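Local coordinates for putative carboxynorspermidine decarboxylase protein (Sinorhizobium meliloti, PDB 3MT1) that probably catalyses the pyridoxal-phosphate-dependent decarboxylation of carboxynorspermidine and carboxyspermidine to norspermidine and spermidine, as a homodimer, at residues F159-N164 with D192-G197; R116-N121 with L141-V146. All coordinates share one frame; numbering follows the deposited sequence.

Interaction 1: residues F159-N164 with D192-G197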
ATOM      1  N   PHE B 159      10.313   3.492  30.651  1.00 52.49           N
ATOM      2  CA  PHE B 159      11.003   3.755  29.401  1.00 53.20           C
ATOM      3  C   PHE B 159      10.608   2.742  28.361  1.00 52.87           C
ATOM      4  O   PHE B 159      10.266   1.595  28.676  1.00 51.68           O
ATOM      5  CB  PHE B 159      12.515   3.686  29.569  1.00 54.57           C
ATOM      6  CG  PHE B 159      13.079   4.717  30.493  1.00 55.23           C
ATOM      7  CD1 PHE B 159      12.801   6.065  30.308  1.00 55.67           C
ATOM      8  CD2 PHE B 159      13.913   4.344  31.522  1.00 55.46           C
ATOM      9  CE1 PHE B 159      13.330   7.017  31.154  1.00 57.37           C
ATOM     10  CE2 PHE B 159      14.460   5.298  32.375  1.00 58.59           C
ATOM     11  CZ  PHE B 159      14.167   6.633  32.197  1.00 58.39           C
HETATM   12  N   MSE B 160      10.652   3.188  27.112  1.00 54.24           N
HETATM   13  CA  MSE B 160      10.532   2.302  25.977  1.00 54.84           C
HETATM   14  C   MSE B 160      11.864   2.318  25.240  1.00 56.42           C
HETATM   15  O   MSE B 160      12.463   3.378  25.090  1.00 57.24           O
HETATM   16  CB  MSE B 160       9.400   2.741  25.064  1.00 53.50           C
HETATM   17  CG  MSE B 160       9.182   1.771  23.931  1.00 55.76           C
HETATM   18 SE   MSE B 160       8.778   2.660  22.253  0.75 60.71          SE
HETATM   19  CE  MSE B 160       6.858   2.580  22.392  1.00 57.34           C
ATOM     20  N   ILE B 161      12.322   1.139  24.817  1.00 57.70           N
ATOM     21  CA  ILE B 161      13.541   0.983  24.017  1.00 60.81           C
ATOM     22  C   ILE B 161      13.283  -0.092  22.984  1.00 61.06           C
ATOM     23  O   ILE B 161      12.961  -1.216  23.333  1.00 61.55           O
ATOM     24  CB  ILE B 161      14.764   0.538  24.877  1.00 62.48           C
ATOM     25  CG1 ILE B 161      15.340   1.704  25.675  1.00 63.96           C
ATOM     26  CG2 ILE B 161      15.864  -0.042  24.016  1.00 63.75           C
ATOM     27  CD1 ILE B 161      14.739   1.818  27.065  1.00 66.38           C
ATOM     28  N   HIS B 162      13.400   0.244  21.713  1.00 62.23           N
ATOM     29  CA  HIS B 162      13.121  -0.717  20.665  1.00 62.64           C
ATOM     30  C   HIS B 162      14.231  -0.582  19.624  1.00 64.94           C
ATOM     31  O   HIS B 162      14.181   0.258  18.710  1.00 64.63           O
ATOM     32  CB  HIS B 162      11.711  -0.494  20.095  1.00 61.60           C
ATOM     33  CG  HIS B 162      11.378  -1.356  18.912  1.00 62.60           C
ATOM     34  ND1 HIS B 162      10.777  -2.589  19.028  1.00 62.53           N
ATOM     35  CD2 HIS B 162      11.542  -1.146  17.582  1.00 64.84           C
ATOM     36  CE1 HIS B 162      10.595  -3.107  17.827  1.00 63.45           C
ATOM     37  NE2 HIS B 162      11.051  -2.252  16.931  1.00 64.65           N
ATOM     38  N   ASN B 163      15.271  -1.392  19.820  1.00 67.15           N
ATOM     39  CA  ASN B 163      16.407  -1.451  18.904  1.00 69.49           C
ATOM     40  C   ASN B 163      16.395  -2.665  17.972  1.00 69.55           C
ATOM     41  O   ASN B 163      16.696  -2.536  16.774  1.00 71.43           O
ATOM     42  CB  ASN B 163      17.728  -1.382  19.669  1.00 71.18           C
ATOM     43  CG  ASN B 163      17.727  -2.258  20.894  1.00 71.70           C
ATOM     44  OD1 ASN B 163      16.666  -2.590  21.418  1.00 70.98           O
ATOM     45  ND2 ASN B 163      18.919  -2.633  21.372  1.00 73.98           N
ATOM     46  N   ASN B 164      16.051  -3.837  18.499  1.00 68.33           N
ATOM     47  CA  ASN B 164      16.136  -5.069  17.711  1.00 68.03           C
ATOM     48  C   ASN B 164      15.251  -5.056  16.482  1.00 66.78           C
ATOM     49  O   ASN B 164      14.254  -4.337  16.438  1.00 65.43           O
ATOM     50  CB  ASN B 164      15.842  -6.283  18.580  1.00 67.63           C
ATOM     51  CG  ASN B 164      16.700  -6.312  19.804  1.00 68.72           C
ATOM     52  OD1 ASN B 164      17.760  -6.938  19.816  1.00 70.72           O
ATOM     53  ND2 ASN B 164      16.281  -5.589  20.836  1.00 67.79           N
ATOM     54  N   ASP B 192       9.741   2.219  37.159  1.00 50.84           N
ATOM     55  CA  ASP B 192       9.217   0.931  37.532  1.00 50.43           C
ATOM     56  C   ASP B 192       8.719   0.042  36.407  1.00 48.24           C
ATOM     57  O   ASP B 192       8.239  -1.046  36.674  1.00 48.18           O
ATOM     58  CB  ASP B 192       8.254   1.030  38.727  1.00 52.19           C
ATOM     59  CG  ASP B 192       7.085   1.880  38.441  1.00 52.02           C
ATOM     60  OD1 ASP B 192       6.674   1.837  37.277  1.00 53.57           O
ATOM     61  OD2 ASP B 192       6.592   2.588  39.352  1.00 52.46           O
ATOM     62  N   TRP B 193       8.900   0.460  35.151  1.00 46.55           N
ATOM     63  CA  TRP B 193       8.682  -0.456  34.016  1.00 44.03           C
ATOM     64  C   TRP B 193       9.474  -0.081  32.781  1.00 42.80           C
ATOM     65  O   TRP B 193       9.773   1.086  32.554  1.00 43.11           O
ATOM     66  CB  TRP B 193       7.201  -0.611  33.659  1.00 42.27           C
ATOM     67  CG  TRP B 193       6.530   0.662  33.268  1.00 43.57           C
ATOM     68  CD1 TRP B 193       5.829   1.480  34.087  1.00 45.11           C
ATOM     69  CD2 TRP B 193       6.495   1.280  31.956  1.00 43.12           C
ATOM     70  NE1 TRP B 193       5.340   2.564  33.373  1.00 45.36           N
ATOM     71  CE2 TRP B 193       5.744   2.471  32.075  1.00 41.89           C
ATOM     72  CE3 TRP B 193       7.032   0.942  30.707  1.00 43.92           C
ATOM     73  CZ2 TRP B 193       5.511   3.332  31.007  1.00 43.01           C
ATOM     74  CZ3 TRP B 193       6.800   1.807  29.629  1.00 45.94           C
ATOM     75  CH2 TRP B 193       6.036   2.990  29.794  1.00 44.10           C
ATOM     76  N   VAL B 194       9.781  -1.095  31.977  1.00 41.86           N
ATOM     77  CA  VAL B 194      10.553  -0.950  30.740  1.00 41.56           C
ATOM     78  C   VAL B 194       9.958  -1.823  29.658  1.00 40.30           C
ATOM     79  O   VAL B 194       9.595  -2.974  29.909  1.00 40.25           O
ATOM     80  CB  VAL B 194      12.015  -1.413  30.913  1.00 42.41           C
ATOM     81  CG1 VAL B 194      12.752  -1.334  29.586  1.00 43.02           C
ATOM     82  CG2 VAL B 194      12.726  -0.547  31.918  1.00 44.43           C
ATOM     83  N   SER B 195       9.856  -1.279  28.458  1.00 39.86           N
ATOM     84  CA  SER B 195       9.431  -2.061  27.329  1.00 39.70           C
ATOM     85  C   SER B 195      10.615  -2.249  26.422  1.00 41.13           C
ATOM     86  O   SER B 195      11.236  -1.264  25.952  1.00 41.91           O
ATOM     87  CB  SER B 195       8.329  -1.363  26.556  1.00 39.15           C
ATOM     88  OG  SER B 195       8.489  -1.652  25.167  1.00 39.73           O
ATOM     89  N   LEU B 196      10.930  -3.506  26.161  1.00 41.36           N
ATOM     90  CA  LEU B 196      12.070  -3.793  25.324  1.00 42.14           C
ATOM     91  C   LEU B 196      11.733  -3.881  23.844  1.00 41.31           C
ATOM     92  O   LEU B 196      12.595  -4.234  23.063  1.00 41.84           O
ATOM     93  CB  LEU B 196      12.785  -5.053  25.798  1.00 43.61           C
ATOM     94  CG  LEU B 196      13.444  -4.884  27.159  1.00 44.74           C
ATOM     95  CD1 LEU B 196      13.954  -6.248  27.672  1.00 45.59           C
ATOM     96  CD2 LEU B 196      14.542  -3.816  27.084  1.00 44.54           C
ATOM     97  N   GLY B 197      10.498  -3.547  23.464  1.00 39.84           N
ATOM     98  CA  GLY B 197      10.077  -3.586  22.061  1.00 38.46           C
ATOM     99  C   GLY B 197       9.966  -4.959  21.410  1.00 38.05           C
ATOM    100  O   GLY B 197       9.792  -5.974  22.086  1.00 39.00           O
TER
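Phe159 and Met160 pair with Val194 and Ser195 as neighbouring parallel strands of the closed barrel, in a largely buried contact. Phe159 N donates to Trp193 O (3.1 Å). Phe159 O accepts from Ser195 N at 2.9 Å, and Ile161 N continues the pattern with Ser195 O at 2.9 Å. Val194 CA adds a CA-H...O contact to the same Phe159 O. The indole of Trp193 folds back over the neighbouring backbone, with chi1 at 60°, and turns one face to Phe159 N, which sits over the rim of the ring. Its NE1 bonds to Asn157, and Lys95 makes a cation-pi contact with the ring. On the same side of the sheet, Met160 CG meets Ser195 OG at 3.7 Å. That hydroxyl closes an ST turn by accepting from Gly197 N (3.2 Å), and it also bonds to Glu230. Past the strands, Gly197 CA lies in the plane of the His162 imidazole at its edge, 3.3 Å from ND1. His162 ND1 bonds to Gly198 N. On the outer face, Ile161 packs on helix 170-190. Strand 158-160, this helix and strand 193-195 form a beta-alpha-beta unit, the repeating element of a TIM-type barrel.

Interaction 2: residues R116-N121 with L141-V146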
ATOM      1  N   ARG B 116       3.018   7.208  32.502  1.00 44.89           N
ATOM      2  CA  ARG B 116       3.643   7.843  31.369  1.00 44.77           C
ATOM      3  C   ARG B 116       5.046   7.298  31.207  1.00 44.67           C
ATOM      4  O   ARG B 116       5.739   7.014  32.197  1.00 45.69           O
ATOM      5  CB  ARG B 116       3.642   9.371  31.541  1.00 46.87           C
ATOM      6  CG  ARG B 116       2.216  10.002  31.499  1.00 48.09           C
ATOM      7  CD  ARG B 116       2.142  11.428  32.066  1.00 51.00           C
ATOM      8  NE  ARG B 116       2.820  11.563  33.362  1.00 55.62           N
ATOM      9  CZ  ARG B 116       2.318  11.196  34.540  1.00 57.04           C
ATOM     10  NH1 ARG B 116       1.103  10.652  34.644  1.00 59.34           N
ATOM     11  NH2 ARG B 116       3.041  11.368  35.630  1.00 57.75           N
ATOM     12  N   GLY B 117       5.449   7.138  29.950  1.00 43.69           N
ATOM     13  CA  GLY B 117       6.755   6.608  29.585  1.00 43.41           C
ATOM     14  C   GLY B 117       7.437   7.477  28.557  1.00 44.47           C
ATOM     15  O   GLY B 117       6.835   8.380  27.979  1.00 44.80           O
ATOM     16  N   LEU B 118       8.719   7.223  28.329  1.00 45.81           N
ATOM     17  CA  LEU B 118       9.493   8.025  27.399  1.00 46.46           C
ATOM     18  C   LEU B 118      10.321   7.053  26.590  1.00 46.45           C
ATOM     19  O   LEU B 118      10.864   6.107  27.141  1.00 46.84           O
ATOM     20  CB  LEU B 118      10.390   9.012  28.177  1.00 48.23           C
ATOM     21  CG  LEU B 118      11.262   9.990  27.368  1.00 49.58           C
ATOM     22  CD1 LEU B 118      10.466  11.221  26.920  1.00 50.46           C
ATOM     23  CD2 LEU B 118      12.509  10.429  28.126  1.00 50.21           C
ATOM     24  N   ARG B 119      10.411   7.262  25.285  1.00 46.88           N
ATOM     25  CA  ARG B 119      11.285   6.422  24.475  1.00 47.71           C
ATOM     26  C   ARG B 119      12.740   6.844  24.581  1.00 50.23           C
ATOM     27  O   ARG B 119      13.076   8.030  24.508  1.00 52.01           O
ATOM     28  CB  ARG B 119      10.880   6.451  23.011  1.00 47.09           C
ATOM     29  CG  ARG B 119      11.579   5.391  22.214  1.00 47.82           C
ATOM     30  CD  ARG B 119      11.226   5.450  20.771  1.00 50.85           C
ATOM     31  NE  ARG B 119      11.863   4.355  20.046  1.00 55.14           N
ATOM     32  CZ  ARG B 119      11.494   3.940  18.839  1.00 55.85           C
ATOM     33  NH1 ARG B 119      10.471   4.529  18.212  1.00 56.52           N
ATOM     34  NH2 ARG B 119      12.141   2.929  18.268  1.00 55.32           N
ATOM     35  N   LEU B 120      13.609   5.859  24.733  1.00 51.07           N
ATOM     36  CA  LEU B 120      15.027   6.110  24.817  1.00 53.29           C
ATOM     37  C   LEU B 120      15.697   5.500  23.614  1.00 54.26           C
ATOM     38  O   LEU B 120      15.358   4.401  23.192  1.00 52.34           O
ATOM     39  CB  LEU B 120      15.579   5.509  26.103  1.00 54.18           C
ATOM     40  CG  LEU B 120      15.822   6.325  27.382  1.00 54.77           C
ATOM     41  CD1 LEU B 120      14.859   7.468  27.615  1.00 53.22           C
ATOM     42  CD2 LEU B 120      15.815   5.352  28.562  1.00 54.42           C
ATOM     43  N   ASN B 121      16.635   6.246  23.046  1.00 57.86           N
ATOM     44  CA  ASN B 121      17.334   5.844  21.837  1.00 59.96           C
ATOM     45  C   ASN B 121      18.711   5.366  22.247  1.00 63.20           C
ATOM     46  O   ASN B 121      19.518   6.164  22.736  1.00 65.91           O
ATOM     47  CB  ASN B 121      17.438   7.036  20.886  1.00 60.57           C
ATOM     48  CG  ASN B 121      18.061   6.681  19.530  1.00 61.40           C
ATOM     49  OD1 ASN B 121      18.573   5.579  19.312  1.00 60.27           O
ATOM     50  ND2 ASN B 121      18.031   7.647  18.614  1.00 61.41           N
ATOM     51  N   LEU B 141      14.159   9.134  16.957  1.00 66.93           N
ATOM     52  CA  LEU B 141      13.269   8.271  17.734  1.00 64.93           C
ATOM     53  C   LEU B 141      13.845   8.043  19.120  1.00 65.24           C
ATOM     54  O   LEU B 141      14.801   7.290  19.275  1.00 66.03           O
ATOM     55  CB  LEU B 141      13.078   6.921  17.052  1.00 63.46           C
ATOM     56  CG  LEU B 141      12.569   6.876  15.614  1.00 63.35           C
ATOM     57  CD1 LEU B 141      12.504   5.430  15.154  1.00 61.60           C
ATOM     58  CD2 LEU B 141      11.206   7.558  15.467  1.00 61.88           C
ATOM     59  N   GLY B 142      13.266   8.693  20.121  1.00 64.99           N
ATOM     60  CA  GLY B 142      13.724   8.549  21.499  1.00 65.72           C
ATOM     61  C   GLY B 142      14.804   9.540  21.904  1.00 68.03           C
ATOM     62  O   GLY B 142      15.528  10.074  21.064  1.00 69.24           O
ATOM     63  N   GLU B 143      14.899   9.795  23.201  1.00 68.65           N
ATOM     64  CA  GLU B 143      15.935  10.681  23.725  1.00 71.59           C
ATOM     65  C   GLU B 143      17.181   9.864  24.072  1.00 72.64           C
ATOM     66  O   GLU B 143      17.066   8.720  24.495  1.00 71.46           O
ATOM     67  CB  GLU B 143      15.424  11.451  24.947  1.00 71.89           C
ATOM     68  CG  GLU B 143      14.167  12.308  24.694  1.00 71.98           C
ATOM     69  CD  GLU B 143      14.447  13.625  23.957  1.00 74.77           C
ATOM     70  OE1 GLU B 143      15.628  14.014  23.827  1.00 78.02           O
ATOM     71  OE2 GLU B 143      13.479  14.282  23.518  1.00 73.93           O
ATOM     72  N   TRP B 144      18.364  10.440  23.871  1.00 75.26           N
ATOM     73  CA  TRP B 144      19.610   9.746  24.165  1.00 76.87           C
ATOM     74  C   TRP B 144      20.350  10.434  25.290  1.00 79.11           C
ATOM     75  O   TRP B 144      21.191   9.819  25.944  1.00 80.23           O
ATOM     76  CB  TRP B 144      20.516   9.690  22.926  1.00 78.71           C
ATOM     77  CG  TRP B 144      21.121  11.020  22.561  1.00 82.30           C
ATOM     78  CD1 TRP B 144      22.274  11.566  23.057  1.00 85.95           C
ATOM     79  CD2 TRP B 144      20.591  11.970  21.639  1.00 83.77           C
ATOM     80  NE1 TRP B 144      22.494  12.803  22.497  1.00 88.53           N
ATOM     81  CE2 TRP B 144      21.478  13.076  21.623  1.00 87.54           C
ATOM     82  CE3 TRP B 144      19.450  12.001  20.823  1.00 83.35           C
ATOM     83  CZ2 TRP B 144      21.263  14.200  20.814  1.00 90.37           C
ATOM     84  CZ3 TRP B 144      19.234  13.120  20.011  1.00 85.74           C
ATOM     85  CH2 TRP B 144      20.140  14.204  20.014  1.00 89.30           C
ATOM     86  N   ASP B 145      20.053  11.716  25.496  1.00 80.24           N
ATOM     87  CA  ASP B 145      20.836  12.564  26.410  1.00 83.00           C
ATOM     88  C   ASP B 145      20.327  12.501  27.851  1.00 82.19           C
ATOM     89  O   ASP B 145      19.305  13.110  28.197  1.00 81.16           O
ATOM     90  CB  ASP B 145      20.880  14.004  25.890  1.00 84.86           C
ATOM     91  CG  ASP B 145      21.939  14.851  26.578  1.00 89.62           C
ATOM     92  OD1 ASP B 145      22.237  14.620  27.769  1.00 91.25           O
ATOM     93  OD2 ASP B 145      22.471  15.773  25.921  1.00 93.02           O
ATOM     94  N   VAL B 146      21.069  11.757  28.671  1.00 82.77           N
ATOM     95  CA  VAL B 146      20.714  11.448  30.066  1.00 82.22           C
ATOM     96  C   VAL B 146      20.347  12.688  30.900  1.00 83.47           C
ATOM     97  O   VAL B 146      19.293  12.695  31.530  1.00 82.19           O
ATOM     98  CB  VAL B 146      21.843  10.606  30.773  1.00 83.80           C
ATOM     99  CG1 VAL B 146      21.704  10.612  32.307  1.00 83.67           C
ATOM    100  CG2 VAL B 146      21.875   9.180  30.225  1.00 81.84           C
TER
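Glu143 O is approached by two groups: Asn121 N donates to it at 2.9 Å, and Leu120 CA makes a CA-H...O contact at 3.3 Å. The Asn121 bond is nearly straight at its hydrogen (170°), but the donor sits well above the carbonyl plane. The return bond runs from Glu143 N to Arg119 O (2.9 Å). Together the two bonds clasp Leu120 in a single bridge, while residues 118-121 and 141-144 run 83° apart. Gly142 CA comes close to Arg119 O and packs against the CB and CG of Arg119. The side chains of Arg119 and Leu141 run alongside each other in the same direction. The arginine is extended, with CG anti to the backbone N (chi1 -168°). Its aliphatic part passes Gly142, and Leu141 CB then rests over one face of the guanidinium, toward its rim and 3.7 Å from Arg119 NH1. The charged end is held by Tyr77 through NH1 and, weakly, by His162 O through NH2. Asn121 CB comes up against Leu141 O at 3.1 Å. The chain of Glu143 bends away, and its OE2 takes a bond from Ile101 N, at the start of helix 101-107. The side chain of Leu120 points away from residues 141-146 overall and packs on Phe159 and on Phe184 of helix 170-190. Leu141 touches Cys295 of the second subunit. Residues 141-146 thus cross residues 119-121 and lead into helix 146-150, with Asp145 at its N-cap and Val146 packed on helix 170-190.

Overall arrangement
Along the chain, both segments of interaction 2 come before those of interaction 1, and the two centres lie about 10 Å apart. They meet because strands 115-119 and 158-160 are neighbours in the eight-stranded parallel barrel. Met160 links them, with its N to Leu118 O (2.9 Å) and its O to Leu120 N (2.8 Å), both probable hydrogen bonds. Interaction 1 extends the sheet to strand 193-195, whereas interaction 2 ties a loop across residues 119-121. Helix 170-190 packs against both. The side chain of His162 lies about 9 Å from that of Glu233, a predicted substrate-binding residue. This part of the barrel wall thus approaches the predicted substrate site through interaction 1 and the dimer partner through interaction 2.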